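Local coordinates for protein DegQ (Legionella pneumophila, PDB 4YO1) that probably cuts proteins in the periplasm as an HtrA-family (S1C) serine endopeptidase, here a protease domain with the first of two PDZ domains, at residues P24-K27 / N28-A32; V317-T320 / I321-R325. The protein carries 1 engineered substitution. All blocks are in the same frame, centred on the assembly; numbering follows the deposited sequence.

Both interactions are local packing, each along its own short helix, and the helices serve different domains. Interaction 1, on helix 23-29, enters the first barrel of the protease; interaction 2, on helix 315-322, belongs to the PDZ domain, and their nearest atoms are about 27 Å apart. Interaction 1 is partly buried: L26 and A29 face protein, and a second subunit covers part of the turn. Interaction 2 is a surface contact untouched by other chains of the assembly, with V317 the one buried residue of those in contact. Their chemistry follows: the first helix ends at a proline that cannot continue its bonding, beside a leucine-methionine contact, whereas hydroxyls turned back towards carbonyls of the preceding turn line the second.

Interaction 1 of 2, residues P24-K27 / N28-A32; sequences PVLK and NAMPA
The pyrrolidine ring of P31 meets K27 by its CD corner, which lies 3.3 Å from K27 O, while the flat amide of N28 lies back over the turn towards P24, the placement of its N and O being doubtful. Helix 23-29 leads into strand 33-40, the first strand of the trypsin-like double beta-barrel, and ends in a short 3-10 segment, 30-32. This ending is consistent with P31 having no N-H to give K27 O; its CD takes that place.

Before it, two i+4 bonds hold the turn. The one from A29 N to V25 O is longer and more bent, at 3.3 Å, and M30 N reaches L26 O in a straighter bond of 2.8 Å (N-H...O 165°). The chain then tightens into a 3-10 turn, A32 N to A29 O, and A32 pairs with I80 of the neighbouring strand, so the helix passes almost directly into the barrel.

Residue types follow what each position meets. L26, A29 and M30 all touch I154 of strand 150-155, which belongs to the second barrel, so the helix bridges both barrels; the small methyl of A29 suits a buried place close to the backbone. L26 also packs on G148 of the second subunit, and K27, whose long extended chain suits an exposed edge, carries NZ to a salt bridge with E146 of that same subunit. The helix thus contributes to the contact between subunits, and a cadmium ion lies about 4 Å from the K27 side chain.

The modelled chain of M30 bends at chi2 and again at chi3, its exact shape uncertain at this resolution, and its terminal methyl CE lies beside L26 CB, 3.5 Å away.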
ATOM      1  N   PRO A  24      -7.598 -13.486 -13.376  1.00 62.44           N
ATOM      2  CA  PRO A  24      -7.734 -14.907 -13.718  1.00 63.63           C
ATOM      3  C   PRO A  24      -7.653 -15.808 -12.495  1.00 61.30           C
ATOM      4  O   PRO A  24      -8.434 -16.741 -12.309  1.00 62.64           O
ATOM      5  CB  PRO A  24      -6.499 -15.165 -14.587  1.00 63.71           C
ATOM      6  CG  PRO A  24      -6.229 -13.891 -15.225  1.00 65.17           C
ATOM      7  CD  PRO A  24      -6.589 -12.830 -14.231  1.00 63.47           C
ATOM      8  N   VAL A  25      -6.695 -15.501 -11.644  1.00 58.26           N
ATOM      9  CA  VAL A  25      -6.351 -16.396 -10.573  1.00 56.81           C
ATOM     10  C   VAL A  25      -7.173 -16.110  -9.323  1.00 56.07           C
ATOM     11  O   VAL A  25      -7.303 -16.963  -8.445  1.00 56.42           O
ATOM     12  CB  VAL A  25      -4.857 -16.305 -10.295  1.00 56.82           C
ATOM     13  CG1 VAL A  25      -4.460 -17.149  -9.078  1.00 53.03           C
ATOM     14  CG2 VAL A  25      -4.088 -16.697 -11.527  1.00 57.69           C
ATOM     15  N   LEU A  26      -7.736 -14.911  -9.246  1.00 54.40           N
ATOM     16  CA  LEU A  26      -8.586 -14.570  -8.119  1.00 52.38           C
ATOM     17  C   LEU A  26      -9.978 -15.125  -8.344  1.00 53.47           C
ATOM     18  O   LEU A  26     -10.702 -15.439  -7.397  1.00 50.55           O
ATOM     19  CB  LEU A  26      -8.633 -13.060  -7.925  1.00 53.02           C
ATOM     20  CG  LEU A  26      -7.325 -12.430  -7.436  1.00 52.07           C
ATOM     21  CD1 LEU A  26      -7.573 -11.031  -6.911  1.00 51.27           C
ATOM     22  CD2 LEU A  26      -6.652 -13.307  -6.379  1.00 49.94           C
ATOM     23  N   LYS A  27     -10.341 -15.238  -9.618  1.00 58.63           N
ATOM     24  CA  LYS A  27     -11.601 -15.856 -10.019  1.00 61.11           C
ATOM     25  C   LYS A  27     -11.666 -17.254  -9.438  1.00 57.43           C
ATOM     26  O   LYS A  27     -12.671 -17.673  -8.876  1.00 56.23           O
ATOM     27  CB  LYS A  27     -11.696 -15.921 -11.546  1.00 65.63           C
ATOM     28  CG  LYS A  27     -12.894 -15.194 -12.131  1.00 69.62           C
ATOM     29  CD  LYS A  27     -12.639 -14.809 -13.580  1.00 74.77           C
ATOM     30  CE  LYS A  27     -13.868 -14.172 -14.208  1.00 80.06           C
ATOM     31  NZ  LYS A  27     -13.613 -13.714 -15.605  1.00 84.55           N
ATOM     32  N   ASN A  28     -10.555 -17.959  -9.556  1.00 55.85           N
ATOM     33  CA  ASN A  28     -10.465 -19.316  -9.069  1.00 56.62           C
ATOM     34  C   ASN A  28     -10.429 -19.421  -7.542  1.00 54.39           C
ATOM     35  O   ASN A  28     -10.992 -20.342  -6.963  1.00 54.34           O
ATOM     36  CB  ASN A  28      -9.247 -19.977  -9.697  1.00 58.08           C
ATOM     37  CG  ASN A  28      -9.194 -19.772 -11.204  1.00 61.73           C
ATOM     38  OD1 ASN A  28      -8.134 -19.507 -11.774  1.00 62.45           O
ATOM     39  ND2 ASN A  28     -10.349 -19.887 -11.855  1.00 63.92           N
ATOM     40  N   ALA A  29      -9.769 -18.473  -6.893  1.00 53.11           N
ATOM     41  CA  ALA A  29      -9.728 -18.448  -5.439  1.00 50.71           C
ATOM     42  C   ALA A  29     -11.088 -18.127  -4.831  1.00 52.74           C
ATOM     43  O   ALA A  29     -11.516 -18.807  -3.906  1.00 52.48           O
ATOM     44  CB  ALA A  29      -8.700 -17.457  -4.963  1.00 48.59           C
ATOM     45  N   MET A  30     -11.761 -17.106  -5.362  1.00 56.32           N
ATOM     46  CA  MET A  30     -13.032 -16.603  -4.807  1.00 60.15           C
ATOM     47  C   MET A  30     -14.030 -17.590  -4.174  1.00 62.77           C
ATOM     48  O   MET A  30     -14.418 -17.387  -3.024  1.00 64.61           O
ATOM     49  CB  MET A  30     -13.775 -15.707  -5.810  1.00 64.55           C
ATOM     50  CG  MET A  30     -13.193 -14.323  -5.951  1.00 64.41           C
ATOM     51  SD  MET A  30     -12.317 -13.864  -4.461  1.00 73.37           S
ATOM     52  CE  MET A  30     -10.794 -13.243  -5.169  1.00156.71           C
ATOM     53  N   PRO A  31     -14.457 -18.639  -4.910  1.00 62.86           N
ATOM     54  CA  PRO A  31     -15.519 -19.517  -4.398  1.00 63.66           C
ATOM     55  C   PRO A  31     -15.286 -20.069  -2.990  1.00 60.96           C
ATOM     56  O   PRO A  31     -16.240 -20.266  -2.240  1.00 62.88           O
ATOM     57  CB  PRO A  31     -15.522 -20.673  -5.403  1.00 65.69           C
ATOM     58  CG  PRO A  31     -15.034 -20.076  -6.654  1.00 66.52           C
ATOM     59  CD  PRO A  31     -13.992 -19.086  -6.237  1.00 64.15           C
ATOM     60  N   ALA A  32     -14.026 -20.303  -2.644  1.00 56.86           N
ATOM     61  CA  ALA A  32     -13.671 -20.918  -1.373  1.00 53.57           C
ATOM     62  C   ALA A  32     -13.738 -19.933  -0.218  1.00 50.70           C
ATOM     63  O   ALA A  32     -13.673 -20.327   0.949  1.00 49.56           O
ATOM     64  CB  ALA A  32     -12.280 -21.498  -1.462  1.00 51.22           C
TER

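Interaction 2 of 2, residues V317-T320 / I321-R325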
ATOM      1  N   VAL A 317       2.364 -30.332  30.266  1.00 63.24           N
ATOM      2  CA  VAL A 317       3.627 -30.175  29.561  1.00 61.95           C
ATOM      3  C   VAL A 317       3.928 -28.691  29.411  1.00 62.69           C
ATOM      4  O   VAL A 317       5.005 -28.224  29.789  1.00 61.46           O
ATOM      5  CB  VAL A 317       3.614 -30.868  28.180  1.00 58.81           C
ATOM      6  CG1 VAL A 317       4.970 -30.735  27.509  1.00 58.08           C
ATOM      7  CG2 VAL A 317       3.242 -32.332  28.323  1.00 57.56           C
ATOM      8  N   LYS A 318       2.952 -27.960  28.875  1.00 64.85           N
ATOM      9  CA  LYS A 318       3.014 -26.505  28.767  1.00 67.84           C
ATOM     10  C   LYS A 318       3.273 -25.896  30.145  1.00 68.04           C
ATOM     11  O   LYS A 318       4.093 -24.993  30.290  1.00 68.06           O
ATOM     12  CB  LYS A 318       1.692 -25.965  28.201  1.00 70.55           C
ATOM     13  CG  LYS A 318       1.815 -24.910  27.093  1.00 71.97           C
ATOM     14  CD  LYS A 318       0.433 -24.528  26.538  1.00 73.70           C
ATOM     15  CE  LYS A 318       0.541 -23.785  25.194  1.00 75.15           C
ATOM     16  NZ  LYS A 318      -0.611 -24.066  24.256  1.00 74.84           N
ATOM     17  N   THR A 319       2.575 -26.410  31.154  1.00 67.88           N
ATOM     18  CA  THR A 319       2.738 -25.945  32.529  1.00 70.19           C
ATOM     19  C   THR A 319       4.141 -26.194  33.095  1.00 71.91           C
ATOM     20  O   THR A 319       4.795 -25.263  33.565  1.00 74.34           O
ATOM     21  CB  THR A 319       1.693 -26.578  33.456  1.00 72.13           C
ATOM     22  OG1 THR A 319       0.382 -26.215  33.011  1.00 72.79           O
ATOM     23  CG2 THR A 319       1.879 -26.101  34.892  1.00 74.48           C
ATOM     24  N   THR A 320       4.600 -27.441  33.058  1.00 71.25           N
ATOM     25  CA  THR A 320       5.939 -27.779  33.539  1.00 71.25           C
ATOM     26  C   THR A 320       7.032 -27.011  32.791  1.00 71.71           C
ATOM     27  O   THR A 320       7.904 -26.403  33.413  1.00 73.38           O
ATOM     28  CB  THR A 320       6.238 -29.286  33.411  1.00 69.66           C
ATOM     29  OG1 THR A 320       5.111 -30.046  33.860  1.00 70.04           O
ATOM     30  CG2 THR A 320       7.454 -29.659  34.237  1.00 69.99           C
ATOM     31  N   ILE A 321       6.974 -27.041  31.460  1.00 70.62           N
ATOM     32  CA  ILE A 321       7.994 -26.414  30.618  1.00 70.83           C
ATOM     33  C   ILE A 321       8.109 -24.908  30.827  1.00 71.87           C
ATOM     34  O   ILE A 321       9.211 -24.376  30.963  1.00 72.45           O
ATOM     35  CB  ILE A 321       7.755 -26.713  29.115  1.00 79.71           C
ATOM     36  CG1 ILE A 321       8.068 -28.179  28.811  1.00 78.72           C
ATOM     37  CG2 ILE A 321       8.613 -25.811  28.233  1.00 79.96           C
ATOM     38  CD1 ILE A 321       9.467 -28.592  29.215  1.00 79.37           C
ATOM     39  N   SER A 322       6.966 -24.229  30.870  1.00 72.46           N
ATOM     40  CA  SER A 322       6.932 -22.775  31.010  1.00 73.16           C
ATOM     41  C   SER A 322       7.541 -22.302  32.321  1.00 74.09           C
ATOM     42  O   SER A 322       7.857 -21.124  32.474  1.00 74.28           O
ATOM     43  CB  SER A 322       5.497 -22.260  30.917  1.00 73.95           C
ATOM     44  OG  SER A 322       4.753 -22.634  32.067  1.00 75.48           O
ATOM     45  N   LEU A 323       7.699 -23.219  33.267  1.00 75.63           N
ATOM     46  CA  LEU A 323       8.248 -22.875  34.569  1.00 79.90           C
ATOM     47  C   LEU A 323       9.736 -23.197  34.667  1.00 83.14           C
ATOM     48  O   LEU A 323      10.259 -23.436  35.752  1.00 85.42           O
ATOM     49  CB  LEU A 323       7.447 -23.567  35.675  1.00 80.64           C
ATOM     50  CG  LEU A 323       6.018 -23.024  35.814  1.00 80.80           C
ATOM     51  CD1 LEU A 323       5.208 -23.803  36.836  1.00 81.07           C
ATOM     52  CD2 LEU A 323       6.055 -21.547  36.178  1.00 82.56           C
ATOM     53  N   LEU A 324      10.412 -23.189  33.522  1.00 84.76           N
ATOM     54  CA  LEU A 324      11.852 -23.442  33.461  1.00 88.30           C
ATOM     55  C   LEU A 324      12.549 -22.450  32.520  1.00 91.88           C
ATOM     56  O   LEU A 324      12.107 -22.251  31.388  1.00 90.34           O
ATOM     57  CB  LEU A 324      12.116 -24.877  33.005  1.00 86.52           C
ATOM     58  CG  LEU A 324      11.573 -25.998  33.892  1.00 85.55           C
ATOM     59  CD1 LEU A 324      11.637 -27.337  33.167  1.00 83.85           C
ATOM     60  CD2 LEU A 324      12.342 -26.054  35.205  1.00 87.63           C
ATOM     61  N   ARG A 325      13.629 -21.828  32.995  1.00 97.17           N
ATOM     62  CA  ARG A 325      14.314 -20.780  32.239  1.00101.47           C
ATOM     63  C   ARG A 325      14.784 -21.280  30.877  1.00103.22           C
ATOM     64  O   ARG A 325      14.982 -22.480  30.679  1.00102.87           O
ATOM     65  CB  ARG A 325      15.501 -20.216  33.028  1.00105.58           C
ATOM     66  CG  ARG A 325      16.738 -21.108  33.020  1.00107.66           C
ATOM     67  CD  ARG A 325      17.984 -20.382  33.532  1.00111.18           C
ATOM     68  NE  ARG A 325      18.021 -20.252  34.989  1.00113.74           N
ATOM     69  CZ  ARG A 325      18.491 -21.186  35.812  1.00114.85           C
ATOM     70  NH1 ARG A 325      18.958 -22.330  35.326  1.00114.79           N
ATOM     71  NH2 ARG A 325      18.487 -20.980  37.123  1.00115.92           N
TER
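I321 and V317 are joined first through the backbone: I321 N donates to V317 O at 2.8 Å, nearly in line with the carbonyl bond (C=O...N 161°). S322 N repeats the pattern one residue on, to K318 O at 3.0 Å. The next bond is different. L323 N reaches back only three residues, to T320 O at 3.2 Å, and approaches from above the carbonyl plane, 59° out of it, as the chain tightens on leaving the helical path. A weak bond from L324 N to I321 O follows.

Hydroxyls make up a second group. The OG of S322 sits between its backbone N and carbonyl carbon (chi1 70°), which turns it back to the preceding turn, 3.0 Å from both T319 O and K318 O; which carbonyl takes its proton is not settled. T319 and T320 place OG1 differently, anti to the carbonyl carbon, and each bonds the carbonyl four residues back, T315 O and Q316 O. Short hydroxyl side chains suit a helix at the surface, since the helix's own carbonyls can satisfy them.

Apolar contacts complete the turn. The beta-branched V317 and I321 stand one turn apart, CG1 to CG1 at 4.2 Å, and look towards the domain: V317 packs on I306 of strand 302-306 and I321 on L256. T320 also touches I306; threonine can pair a hydroxyl bonded to the helix with an apolar methyl. L323 lies back over T319, the methyls T319 CG2 and L323 CD1 4.5 Å apart.

Among charged groups, K318 makes a long, weak ion pair with E121, and a cadmium ion lies about 3 Å from its side chain. A helix of this kind, packed on the sheet late in the domain, is consistent with the one that flanks the peptide-binding groove in PDZ domains.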